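Local coordinates for protein glutamyl-tRNA(Gln) amidotransferase subunit F, mitochondrial (Saccharomyces cerevisiae, PDB 4N0H) that serves as the F subunit of a mitochondrial amidotransferase complex, a GatC-like protein with separated helices joined by long loops, at residues E63-I67 / K68-M72; N17-R20 / D21-R25; K108-Y112 / T113-E117. All coordinates share one frame; numbering follows the deposited sequence.

Contact 1 (E63-I67 / K68-M72); sequences EGADI and KEIQM
Q71 N donates to I67 O at 2.9 Å, and one residue earlier I70 N donates to D66 O at 3.0 Å. D66 O also touches the I70 side chain, for CG1 packs on it at 3.2 Å. These bonds open helix 67-81, and D66 is its N-cap. The D66 carboxylate turns back over the helix start, with CG anti to the backbone N (chi1 -162°). From there OD1 accepts weakly from E69 N at 3.5 Å. E69 also has CG anti to its own N and then runs straight. Its side chain crosses that of D66 at about a right angle. OE1 of E69 thus stands 3.0 Å from D66 OD2, and the two carboxylate planes are 61° apart. The Q71 chain runs past I67, and its CG lies 3.3 Å from I67 O. Its amide NE2 is held by P46 O. I67, I70 and Q71 also pack on helix 48-57, joining the two helices. The cap bond is long, and two acidic groups sit close together on an exposed surface. They would be expected to repel if both are ionised. Solvent at this exposed site could screen the repulsion, and the closeness of the pair might slightly raise the pKa of one of them.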
loop_
_atom_site.group_PDB
_atom_site.type_symbol
_atom_site.label_atom_id
_atom_site.label_comp_id
_atom_site.label_asym_id
_atom_site.label_seq_id
_atom_site.Cartn_x
_atom_site.Cartn_y
_atom_site.Cartn_z
ATOM N N GLU C 63 -26.867 10.237 2.781
ATOM C CA GLU C 63 -27.642 11.115 3.649
ATOM C C GLU C 63 -26.728 12.010 4.478
ATOM O O GLU C 63 -25.875 11.527 5.220
ATOM C CB GLU C 63 -28.554 10.298 4.564
ATOM C CG GLU C 63 -29.394 11.142 5.507
ATOM C CD GLU C 63 -30.383 10.315 6.304
ATOM O OE1 GLU C 63 -30.071 9.967 7.463
ATOM O OE2 GLU C 63 -31.472 10.013 5.770
ATOM N N GLY C 64 -26.912 13.318 4.343
ATOM C CA GLY C 64 -26.096 14.276 5.065
ATOM C C GLY C 64 -24.921 14.768 4.243
ATOM O O GLY C 64 -24.211 15.689 4.647
ATOM N N ALA C 65 -24.716 14.155 3.081
ATOM C CA ALA C 65 -23.622 14.550 2.203
ATOM C C ALA C 65 -23.963 15.825 1.440
ATOM O O ALA C 65 -25.034 15.937 0.844
ATOM C CB ALA C 65 -23.281 13.428 1.237
ATOM N N ASP C 66 -23.045 16.785 1.472
ATOM C CA ASP C 66 -23.204 18.031 0.735
ATOM C C ASP C 66 -22.678 17.835 -0.685
ATOM O O ASP C 66 -21.494 18.049 -0.949
ATOM C CB ASP C 66 -22.437 19.154 1.436
ATOM C CG ASP C 66 -22.888 20.536 1.001
ATOM O OD1 ASP C 66 -23.352 20.685 -0.151
ATOM O OD2 ASP C 66 -22.776 21.477 1.815
ATOM N N ILE C 67 -23.565 17.435 -1.592
ATOM C CA ILE C 67 -23.171 17.038 -2.944
ATOM C C ILE C 67 -22.463 18.145 -3.730
ATOM O O ILE C 67 -21.433 17.903 -4.361
ATOM C CB ILE C 67 -24.377 16.519 -3.758
ATOM C CG1 ILE C 67 -25.069 15.375 -3.014
ATOM C CG2 ILE C 67 -23.933 16.056 -5.138
ATOM C CD1 ILE C 67 -24.188 14.150 -2.817
ATOM N N LYS C 68 -23.011 19.353 -3.683
ATOM C CA LYS C 68 -22.432 20.478 -4.413
ATOM C C LYS C 68 -21.043 20.822 -3.883
ATOM O O LYS C 68 -20.133 21.145 -4.651
ATOM C CB LYS C 68 -23.344 21.703 -4.328
ATOM C CG LYS C 68 -23.013 22.780 -5.347
ATOM C CD LYS C 68 -23.460 22.373 -6.745
ATOM C CE LYS C 68 -24.946 22.623 -6.948
ATOM N NZ LYS C 68 -25.261 24.078 -6.928
ATOM N N GLU C 69 -20.887 20.745 -2.565
ATOM C CA GLU C 69 -19.611 21.021 -1.915
ATOM C C GLU C 69 -18.547 19.997 -2.310
ATOM O O GLU C 69 -17.385 20.345 -2.516
ATOM C CB GLU C 69 -19.785 21.046 -0.395
ATOM C CG GLU C 69 -18.493 21.221 0.384
ATOM C CD GLU C 69 -18.735 21.402 1.872
ATOM O OE1 GLU C 69 -19.860 21.793 2.250
ATOM O OE2 GLU C 69 -17.800 21.151 2.662
ATOM N N ILE C 70 -18.953 18.734 -2.411
ATOM C CA ILE C 70 -18.052 17.680 -2.863
ATOM C C ILE C 70 -17.675 17.896 -4.326
ATOM O O ILE C 70 -16.517 17.727 -4.706
ATOM C CB ILE C 70 -18.672 16.274 -2.674
ATOM C CG1 ILE C 70 -19.017 16.038 -1.201
ATOM C CG2 ILE C 70 -17.719 15.200 -3.164
ATOM C CD1 ILE C 70 -19.651 14.693 -0.922
ATOM N N GLN C 71 -18.658 18.279 -5.138
ATOM C CA GLN C 71 -18.430 18.603 -6.546
ATOM C C GLN C 71 -17.378 19.693 -6.715
ATOM O O GLN C 71 -16.488 19.580 -7.554
ATOM C CB GLN C 71 -19.727 19.065 -7.212
ATOM C CG GLN C 71 -20.686 17.953 -7.588
ATOM C CD GLN C 71 -21.980 18.489 -8.163
ATOM O OE1 GLN C 71 -22.847 18.964 -7.430
ATOM N NE2 GLN C 71 -22.115 18.424 -9.484
ATOM N N MET C 72 -17.501 20.750 -5.916
ATOM C CA MET C 72 -16.601 21.897 -5.991
ATOM C C MET C 72 -15.179 21.510 -5.611
ATOM O O MET C 72 -14.233 21.779 -6.352
ATOM C CB MET C 72 -17.083 23.014 -5.060
ATOM C CG MET C 72 -17.411 24.336 -5.747
ATOM S SD MET C 72 -19.058 24.387 -6.487
ATOM C CE MET C 72 -18.729 23.786 -8.142
#

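Contact 2 (N17-R20 / D21-R25); sequences NQIR and DYLSR
R20 O accepts the hydroxyl of S24 at 2.8 Å, so the serine side chain bonds back to the residue four before it. OG lies anti to its own carbonyl carbon (chi1 -61°), which directs it back toward R20. The backbone bonds just before it are regular: D21 N, Y22 N and L23 N donate in turn to the carbonyls of N17, Q18 and I19. The side chains of I19 and L23 lie side by side and point the same way. Their methyls CG2 and CD1 meet at 4.1 Å, while L23 CG rests on I19 O at 3.2 Å. I19 O also lies at the edge of the Y22 ring, near its plane. On an exposed side, the extended R20 chain turns its guanidinium to N17, and NH1 donates to OD1 at 3.0 Å. That bond is bent, with an N-H...O angle of 139°. Beyond this shell, F13 meets the Y22 ring edge-to-face and touches I19 and Q18. Q18 OE1 takes the N-H of E14. A type I beta turn from Y22 to R25 leads the chain away. The side-chain bonds, S24 to R20 and R20 to N17, involve exposed residues, while I19 and Y22 are buried. The R20 carbonyl thus gains a hydroxyl donor where the regular backbone pattern gives way to the turn.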
loop_
_atom_site.group_PDB
_atom_site.type_symbol
_atom_site.label_atom_id
_atom_site.label_comp_id
_atom_site.label_asym_id
_atom_site.label_seq_id
_atom_site.Cartn_x
_atom_site.Cartn_y
_atom_site.Cartn_z
ATOM N N ASN C 17 29.464 34.701 -3.353
ATOM C CA ASN C 17 28.645 35.654 -4.101
ATOM C C ASN C 17 28.068 35.068 -5.391
ATOM O O ASN C 17 26.988 35.466 -5.820
ATOM C CB ASN C 17 29.369 36.986 -4.338
ATOM C CG ASN C 17 29.318 37.892 -3.118
ATOM O OD1 ASN C 17 28.651 37.579 -2.134
ATOM N ND2 ASN C 17 30.010 39.024 -3.181
ATOM N N GLN C 18 28.778 34.112 -5.990
ATOM C CA GLN C 18 28.253 33.373 -7.140
ATOM C C GLN C 18 26.994 32.604 -6.755
ATOM O O GLN C 18 26.069 32.454 -7.558
ATOM C CB GLN C 18 29.296 32.395 -7.690
ATOM C CG GLN C 18 30.394 33.053 -8.507
ATOM C CD GLN C 18 31.286 32.043 -9.208
ATOM O OE1 GLN C 18 31.322 30.868 -8.841
ATOM N NE2 GLN C 18 31.999 32.496 -10.233
ATOM N N ILE C 19 26.970 32.108 -5.523
ATOM C CA ILE C 19 25.796 31.420 -5.013
ATOM C C ILE C 19 24.654 32.408 -4.790
ATOM O O ILE C 19 23.500 32.135 -5.141
ATOM C CB ILE C 19 26.113 30.653 -3.714
ATOM C CG1 ILE C 19 27.127 29.545 -4.006
ATOM C CG2 ILE C 19 24.831 30.064 -3.117
ATOM C CD1 ILE C 19 27.460 28.666 -2.814
ATOM N N ARG C 20 24.978 33.563 -4.216
ATOM C CA ARG C 20 23.978 34.601 -4.000
ATOM C C ARG C 20 23.358 35.085 -5.314
ATOM O O ARG C 20 22.152 35.331 -5.385
ATOM C CB ARG C 20 24.564 35.773 -3.198
ATOM C CG ARG C 20 24.766 35.460 -1.713
ATOM C CD ARG C 20 25.348 36.650 -0.938
ATOM N NE ARG C 20 25.547 36.312 0.468
ATOM C CZ ARG C 20 26.710 35.949 0.999
ATOM N NH1 ARG C 20 27.804 35.903 0.249
ATOM N NH2 ARG C 20 26.779 35.644 2.287
ATOM N N ASP C 21 24.174 35.213 -6.357
ATOM C CA ASP C 21 23.653 35.603 -7.667
ATOM C C ASP C 21 22.768 34.497 -8.246
ATOM O O ASP C 21 21.672 34.757 -8.745
ATOM C CB ASP C 21 24.792 35.944 -8.634
ATOM C CG ASP C 21 25.427 37.296 -8.343
ATOM O OD1 ASP C 21 24.757 38.151 -7.723
ATOM O OD2 ASP C 21 26.590 37.506 -8.744
ATOM N N TYR C 22 23.253 33.264 -8.163
ATOM C CA TYR C 22 22.514 32.085 -8.622
ATOM C C TYR C 22 21.141 31.993 -7.956
ATOM O O TYR C 22 20.133 31.724 -8.620
ATOM C CB TYR C 22 23.343 30.830 -8.334
ATOM C CG TYR C 22 22.654 29.512 -8.585
ATOM C CD1 TYR C 22 22.200 28.737 -7.524
ATOM C CD2 TYR C 22 22.477 29.028 -9.875
ATOM C CE1 TYR C 22 21.582 27.524 -7.739
ATOM C CE2 TYR C 22 21.848 27.813 -10.101
ATOM C CZ TYR C 22 21.406 27.067 -9.028
ATOM O OH TYR C 22 20.797 25.852 -9.232
ATOM N N LEU C 23 21.107 32.248 -6.648
ATOM C CA LEU C 23 19.862 32.239 -5.880
ATOM C C LEU C 23 18.961 33.433 -6.196
ATOM O O LEU C 23 17.799 33.459 -5.784
ATOM C CB LEU C 23 20.158 32.198 -4.375
ATOM C CG LEU C 23 20.793 30.907 -3.838
ATOM C CD1 LEU C 23 20.961 30.965 -2.326
ATOM C CD2 LEU C 23 19.970 29.705 -4.235
ATOM N N SER C 24 19.499 34.407 -6.930
ATOM C CA SER C 24 18.765 35.623 -7.287
ATOM C C SER C 24 18.320 35.668 -8.755
ATOM O O SER C 24 17.705 36.644 -9.191
ATOM C CB SER C 24 19.610 36.868 -6.996
ATOM O OG SER C 24 19.928 36.967 -5.622
ATOM N N ARG C 25 18.651 34.625 -9.508
ATOM C CA ARG C 25 18.341 34.540 -10.932
ATOM C C ARG C 25 16.848 34.643 -11.242
ATOM O O ARG C 25 16.016 34.210 -10.449
ATOM C CB ARG C 25 18.858 33.216 -11.490
ATOM C CG ARG C 25 19.868 33.367 -12.594
ATOM C CD ARG C 25 21.245 33.586 -12.040
ATOM N NE ARG C 25 22.095 32.428 -12.280
ATOM C CZ ARG C 25 22.951 32.326 -13.291
ATOM N NH1 ARG C 25 23.074 33.321 -14.159
ATOM N NH2 ARG C 25 23.685 31.227 -13.432
#

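Contact 3 (K108-Y112 / T113-E117); sequences KQLNY and TKLLE
Y112 and L116 sit one turn apart at the start of helix 112-120, where N111 is the N-cap. The two side chains cross obliquely. The phenol end of the tyrosine does the touching: L116 CD2 lies 3.4 Å from CZ and 3.3 Å from OH. The other methyl, CD1, approaches CE2 at 3.8 Å. CD2 meets the ring at a slant. Y112 CG is anti to the backbone N (chi1 -174°), which carries the ring out along the first turn to reach L116. L110 comes to the helix from the loop before it and meets two residues. CD1 packs on K114 CB at 3.8 Å, and here the side chains are skewed to one another. CD2 reaches L115 CG at 4.1 Å, where the side chains are about at right angles. N111 and K114 run side by side and point the same way, so the cap residue lies along the aliphatic start of the lysine. The K114 chain then bends at chi2, and NZ forms a salt bridge with E117 OE1, three residues further along. Subunit B of the amidotransferase borders the loop side of this start. D299 of subunit B accepts from Y112 N, and L296 of subunit B packs on L110. The cap therefore lies at a subunit interface, joining polar and apolar contacts. Within the helix, Y112 O accepts from L116 N. N111 O takes the N-H of L115 at 2.9 Å.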
loop_
_atom_site.group_PDB
_atom_site.type_symbol
_atom_site.label_atom_id
_atom_site.label_comp_id
_atom_site.label_asym_id
_atom_site.label_seq_id
_atom_site.Cartn_x
_atom_site.Cartn_y
_atom_site.Cartn_z
ATOM N N LYS C 108 15.496 -9.115 -10.436
ATOM C CA LYS C 108 15.870 -10.362 -9.774
ATOM C C LYS C 108 14.881 -11.501 -10.047
ATOM O O LYS C 108 13.763 -11.510 -9.526
ATOM C CB LYS C 108 16.006 -10.127 -8.267
ATOM C CG LYS C 108 16.794 -11.192 -7.528
ATOM C CD LYS C 108 15.919 -11.946 -6.541
ATOM C CE LYS C 108 16.764 -12.681 -5.517
ATOM N NZ LYS C 108 17.834 -13.494 -6.159
ATOM N N GLN C 109 15.306 -12.461 -10.864
ATOM C CA GLN C 109 14.470 -13.611 -11.184
ATOM C C GLN C 109 14.522 -14.675 -10.094
ATOM O O GLN C 109 15.592 -14.983 -9.565
ATOM C CB GLN C 109 14.883 -14.232 -12.524
ATOM C CG GLN C 109 14.509 -13.409 -13.745
ATOM C CD GLN C 109 14.783 -14.140 -15.049
ATOM O OE1 GLN C 109 15.814 -14.801 -15.201
ATOM N NE2 GLN C 109 13.855 -14.032 -15.993
ATOM N N LEU C 110 13.362 -15.235 -9.762
ATOM C CA LEU C 110 13.298 -16.401 -8.888
ATOM C C LEU C 110 13.638 -17.646 -9.701
ATOM O O LEU C 110 12.916 -17.987 -10.637
ATOM C CB LEU C 110 11.895 -16.548 -8.288
ATOM C CG LEU C 110 11.666 -17.756 -7.375
ATOM C CD1 LEU C 110 12.319 -17.543 -6.019
ATOM C CD2 LEU C 110 10.184 -18.019 -7.212
ATOM N N ASN C 111 14.736 -18.315 -9.360
ATOM C CA ASN C 111 15.105 -19.536 -10.064
ATOM C C ASN C 111 14.632 -20.797 -9.348
ATOM O O ASN C 111 14.020 -20.723 -8.282
ATOM C CB ASN C 111 16.609 -19.599 -10.392
ATOM C CG ASN C 111 17.503 -19.511 -9.161
ATOM O OD1 ASN C 111 18.483 -18.767 -9.158
ATOM N ND2 ASN C 111 17.186 -20.279 -8.123
ATOM N N TYR C 112 14.943 -21.948 -9.933
ATOM C CA TYR C 112 14.397 -23.215 -9.468
ATOM C C TYR C 112 14.804 -23.590 -8.042
ATOM O O TYR C 112 13.946 -23.926 -7.227
ATOM C CB TYR C 112 14.742 -24.346 -10.442
ATOM C CG TYR C 112 14.081 -25.659 -10.090
ATOM C CD1 TYR C 112 14.838 -26.756 -9.696
ATOM C CD2 TYR C 112 12.700 -25.798 -10.135
ATOM C CE1 TYR C 112 14.236 -27.955 -9.370
ATOM C CE2 TYR C 112 12.088 -26.992 -9.804
ATOM C CZ TYR C 112 12.862 -28.067 -9.426
ATOM O OH TYR C 112 12.263 -29.260 -9.098
ATOM N N THR C 113 16.100 -23.544 -7.738
ATOM C CA THR C 113 16.555 -23.924 -6.403
ATOM C C THR C 113 16.005 -22.979 -5.337
ATOM O O THR C 113 15.630 -23.415 -4.254
ATOM C CB THR C 113 18.096 -23.999 -6.289
ATOM O OG1 THR C 113 18.646 -22.678 -6.242
ATOM C CG2 THR C 113 18.690 -24.766 -7.460
ATOM N N LYS C 114 15.951 -21.689 -5.655
ATOM C CA LYS C 114 15.381 -20.702 -4.743
ATOM C C LYS C 114 13.887 -20.924 -4.540
ATOM O O LYS C 114 13.372 -20.732 -3.437
ATOM C CB LYS C 114 15.645 -19.280 -5.240
ATOM C CG LYS C 114 17.108 -18.889 -5.191
ATOM C CD LYS C 114 17.707 -19.225 -3.838
ATOM C CE LYS C 114 19.214 -19.047 -3.839
ATOM N NZ LYS C 114 19.795 -19.292 -2.490
ATOM N N LEU C 115 13.199 -21.323 -5.609
ATOM C CA LEU C 115 11.790 -21.693 -5.531
ATOM C C LEU C 115 11.611 -22.804 -4.503
ATOM O O LEU C 115 10.796 -22.692 -3.590
ATOM C CB LEU C 115 11.290 -22.175 -6.896
ATOM C CG LEU C 115 9.806 -22.063 -7.281
ATOM C CD1 LEU C 115 9.338 -23.311 -8.029
ATOM C CD2 LEU C 115 8.891 -21.753 -6.104
ATOM N N LEU C 116 12.390 -23.870 -4.657
ATOM C CA LEU C 116 12.288 -25.044 -3.797
ATOM C C LEU C 116 12.843 -24.809 -2.393
ATOM O O LEU C 116 12.351 -25.385 -1.424
ATOM C CB LEU C 116 12.986 -26.242 -4.446
ATOM C CG LEU C 116 12.101 -27.203 -5.244
ATOM C CD1 LEU C 116 11.168 -26.461 -6.176
ATOM C CD2 LEU C 116 12.955 -28.191 -6.019
ATOM N N GLU C 117 13.874 -23.975 -2.285
ATOM C CA GLU C 117 14.433 -23.640 -0.980
ATOM C C GLU C 117 13.475 -22.740 -0.208
ATOM O O GLU C 117 13.290 -22.904 0.998
ATOM C CB GLU C 117 15.793 -22.958 -1.121
ATOM C CG GLU C 117 16.430 -22.583 0.207
ATOM C CD GLU C 117 17.875 -22.141 0.057
ATOM O OE1 GLU C 117 18.132 -21.180 -0.701
ATOM O OE2 GLU C 117 18.754 -22.763 0.693
#

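All three contacts are local and involve a helix. Contacts 1 and 3 form the N-terminal ends of helix 67-81 and helix 112-120, and both are surface contacts. Contact 2 lies on helix 16-22 and runs out of it, and is partly buried. They share no element and do not touch; the centres are 48 to 54 Å apart, and contacts 1 and 3 lie on opposite sides of the chain's centre. Contact 1 is a charged, weakly capped start, contact 3 a more apolar one at an interface. Contact 1 packs chiefly on helix 48-57, while contacts 2 and 3 also pack on other chains, contact 3 on subunit B.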